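PDB 3LOV: protoporphyrinogen oxidase from Exiguobacterium sibiricum, which probably oxidises coproporphyrinogen III to coproporphyrin III with the aid of bound FAD, a step in heme b biosynthesis. Local coordinates for residues Tyr153-Pro156 against Leu162-Lys165. Numbering follows the deposited sequence.
Sequences YLRP and LVEK
Arg155 and Val163 bring the two helical segments closest, their CA atoms 6.5 Å apart, where helix 150-158 is followed almost at once by helix 160-172. The first segment is kinked at Pro156, whose ring nitrogen has no hydrogen to give to the preceding turn; the second widens into a pi-type turn at 163-165. Val163 points from helix 160-172 toward helix 150-158. Its CG2 touches CB of Leu154 at 4.0 Å and CG of Arg155 at 3.9 Å, while CG1, anti to the backbone N (chi1 164°), lies over one face of the Arg155 guanidinium, 3.8 Å from NH2 and offset toward the rim. A branched, apolar residue suits this place, resting one methyl against Leu154 and laying the other over part of one guanidinium face. Arginine suits its own because the chain, extended from CG to NE, crosses Val163 at about a right angle and carries the charge on to Glu164. There NH1 donates a nearly straight hydrogen bond (174°) to OE2 of Glu164 at 2.9 Å, forming a salt bridge. The carboxylate oxygen lies close to the guanidinium plane and is met on its anti side, with the two flat groups turned 53° apart. Asp160 also binds NH1 and Asp180 takes NE, a set of partners likely to restrain the group's rotation. With Arg155 replaced by alanine, Glu164, Asp160 and Asp180 would probably lose the cation they share, and the CG1 methyl of Val163 its guanidinium cover. The contact joins the consecutive helices 150-158 and 160-172, away from the annotated FAD-binding residues. Val163 also touches Ile179 of a loop, while Tyr153 packs against Phe191 and Val192, tying helix 150-158 to helix 189-198.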
ATOM      1  N   TYR A 153      -0.778  21.522  -6.142  1.00 20.79           N
ATOM      2  CA  TYR A 153      -1.455  22.201  -5.060  1.00 19.79           C
ATOM      3  C   TYR A 153      -0.465  22.746  -4.077  1.00 21.04           C
ATOM      4  O   TYR A 153      -0.579  23.887  -3.653  1.00 24.22           O
ATOM      5  CB  TYR A 153      -2.393  21.235  -4.338  1.00 20.07           C
ATOM      6  CG  TYR A 153      -2.969  21.750  -3.053  1.00 19.88           C
ATOM      7  CD1 TYR A 153      -3.844  22.793  -3.040  1.00 16.81           C
ATOM      8  CD2 TYR A 153      -2.674  21.136  -1.850  1.00 24.56           C
ATOM      9  CE1 TYR A 153      -4.417  23.255  -1.845  1.00 17.71           C
ATOM     10  CE2 TYR A 153      -3.218  21.573  -0.684  1.00 24.88           C
ATOM     11  CZ  TYR A 153      -4.089  22.640  -0.682  1.00 26.46           C
ATOM     12  OH  TYR A 153      -4.619  23.059   0.508  1.00 27.33           O
ATOM     13  N   LEU A 154       0.480  21.917  -3.663  1.00 20.19           N
ATOM     14  CA  LEU A 154       1.416  22.278  -2.618  1.00 19.01           C
ATOM     15  C   LEU A 154       2.554  23.251  -3.011  1.00 21.57           C
ATOM     16  O   LEU A 154       2.935  24.104  -2.203  1.00 19.58           O
ATOM     17  CB  LEU A 154       2.014  21.008  -1.967  1.00 22.49           C
ATOM     18  CG  LEU A 154       1.121  20.102  -1.107  1.00 24.17           C
ATOM     19  CD1 LEU A 154       1.931  18.932  -0.600  1.00 23.90           C
ATOM     20  CD2 LEU A 154       0.500  20.864   0.080  1.00 22.30           C
ATOM     21  N   ARG A 155       3.121  23.130  -4.222  1.00 20.62           N
ATOM     22  CA  ARG A 155       4.310  23.888  -4.561  1.00 18.64           C
ATOM     23  C   ARG A 155       4.095  25.417  -4.512  1.00 18.25           C
ATOM     24  O   ARG A 155       4.927  26.147  -3.984  1.00 19.63           O
ATOM     25  CB  ARG A 155       4.910  23.460  -5.923  1.00 19.47           C
ATOM     26  CG  ARG A 155       5.685  22.134  -5.846  1.00 17.99           C
ATOM     27  CD  ARG A 155       5.996  21.595  -7.208  1.00 25.40           C
ATOM     28  NE  ARG A 155       6.639  20.292  -7.152  1.00 21.57           N
ATOM     29  CZ  ARG A 155       7.938  20.074  -6.982  1.00 24.61           C
ATOM     30  NH1 ARG A 155       8.805  21.069  -6.837  1.00 27.91           N
ATOM     31  NH2 ARG A 155       8.362  18.831  -6.914  1.00 27.23           N
ATOM     32  N   PRO A 156       2.989  25.909  -5.065  1.00 21.14           N
ATOM     33  CA  PRO A 156       2.790  27.364  -4.948  1.00 23.73           C
ATOM     34  C   PRO A 156       2.580  27.885  -3.507  1.00 24.95           C
ATOM     35  O   PRO A 156       2.804  29.068  -3.247  1.00 25.95           O
ATOM     36  CB  PRO A 156       1.535  27.639  -5.809  1.00 23.37           C
ATOM     37  CG  PRO A 156       1.244  26.335  -6.554  1.00 23.75           C
ATOM     38  CD  PRO A 156       1.958  25.230  -5.878  1.00 21.86           C
ATOM     39  N   LEU A 162      10.619  22.630   0.029  1.00 26.33           N
ATOM     40  CA  LEU A 162       9.959  21.852   1.120  1.00 24.06           C
ATOM     41  C   LEU A 162       9.251  20.613   0.527  1.00 21.99           C
ATOM     42  O   LEU A 162       9.282  19.521   1.087  1.00 25.19           O
ATOM     43  CB  LEU A 162       8.976  22.728   1.912  1.00 22.90           C
ATOM     44  CG  LEU A 162       8.258  22.112   3.144  1.00 27.97           C
ATOM     45  CD1 LEU A 162       9.221  21.893   4.284  1.00 25.03           C
ATOM     46  CD2 LEU A 162       7.056  22.999   3.614  1.00 22.32           C
ATOM     47  N   VAL A 163       8.593  20.799  -0.598  1.00 22.52           N
ATOM     48  CA  VAL A 163       7.929  19.682  -1.271  1.00 23.14           C
ATOM     49  C   VAL A 163       8.926  18.573  -1.618  1.00 24.80           C
ATOM     50  O   VAL A 163       8.703  17.384  -1.305  1.00 21.95           O
ATOM     51  CB  VAL A 163       7.204  20.160  -2.546  1.00 23.46           C
ATOM     52  CG1 VAL A 163       6.861  18.979  -3.436  1.00 21.17           C
ATOM     53  CG2 VAL A 163       5.969  20.921  -2.169  1.00 12.96           C
ATOM     54  N   GLU A 164      10.057  18.971  -2.212  1.00 24.21           N
ATOM     55  CA  GLU A 164      11.089  17.999  -2.630  1.00 23.32           C
ATOM     56  C   GLU A 164      11.860  17.340  -1.533  1.00 20.18           C
ATOM     57  O   GLU A 164      12.045  16.131  -1.557  1.00 21.33           O
ATOM     58  CB  GLU A 164      12.090  18.670  -3.590  1.00 22.86           C
ATOM     59  CG  GLU A 164      11.416  19.061  -4.820  1.00 15.49           C
ATOM     60  CD  GLU A 164      12.214  19.945  -5.729  1.00 26.20           C
ATOM     61  OE1 GLU A 164      13.436  20.119  -5.527  1.00 27.77           O
ATOM     62  OE2 GLU A 164      11.590  20.450  -6.656  1.00 19.23           O
ATOM     63  N   LYS A 165      12.314  18.132  -0.562  1.00 23.18           N
ATOM     64  CA  LYS A 165      13.192  17.651   0.492  1.00 23.89           C
ATOM     65  C   LYS A 165      12.454  16.986   1.639  1.00 22.36           C
ATOM     66  O   LYS A 165      13.046  16.166   2.374  1.00 22.23           O
ATOM     67  CB  LYS A 165      14.071  18.792   1.055  1.00 24.39           C
ATOM     68  CG  LYS A 165      15.045  19.366   0.026  1.00 25.09           C
ATOM     69  CD  LYS A 165      15.882  20.522   0.602  1.00 26.29           C
ATOM     70  CE  LYS A 165      16.988  20.926  -0.366  1.00 32.50           C
ATOM     71  NZ  LYS A 165      18.020  21.814   0.273  1.00 44.21           N
TER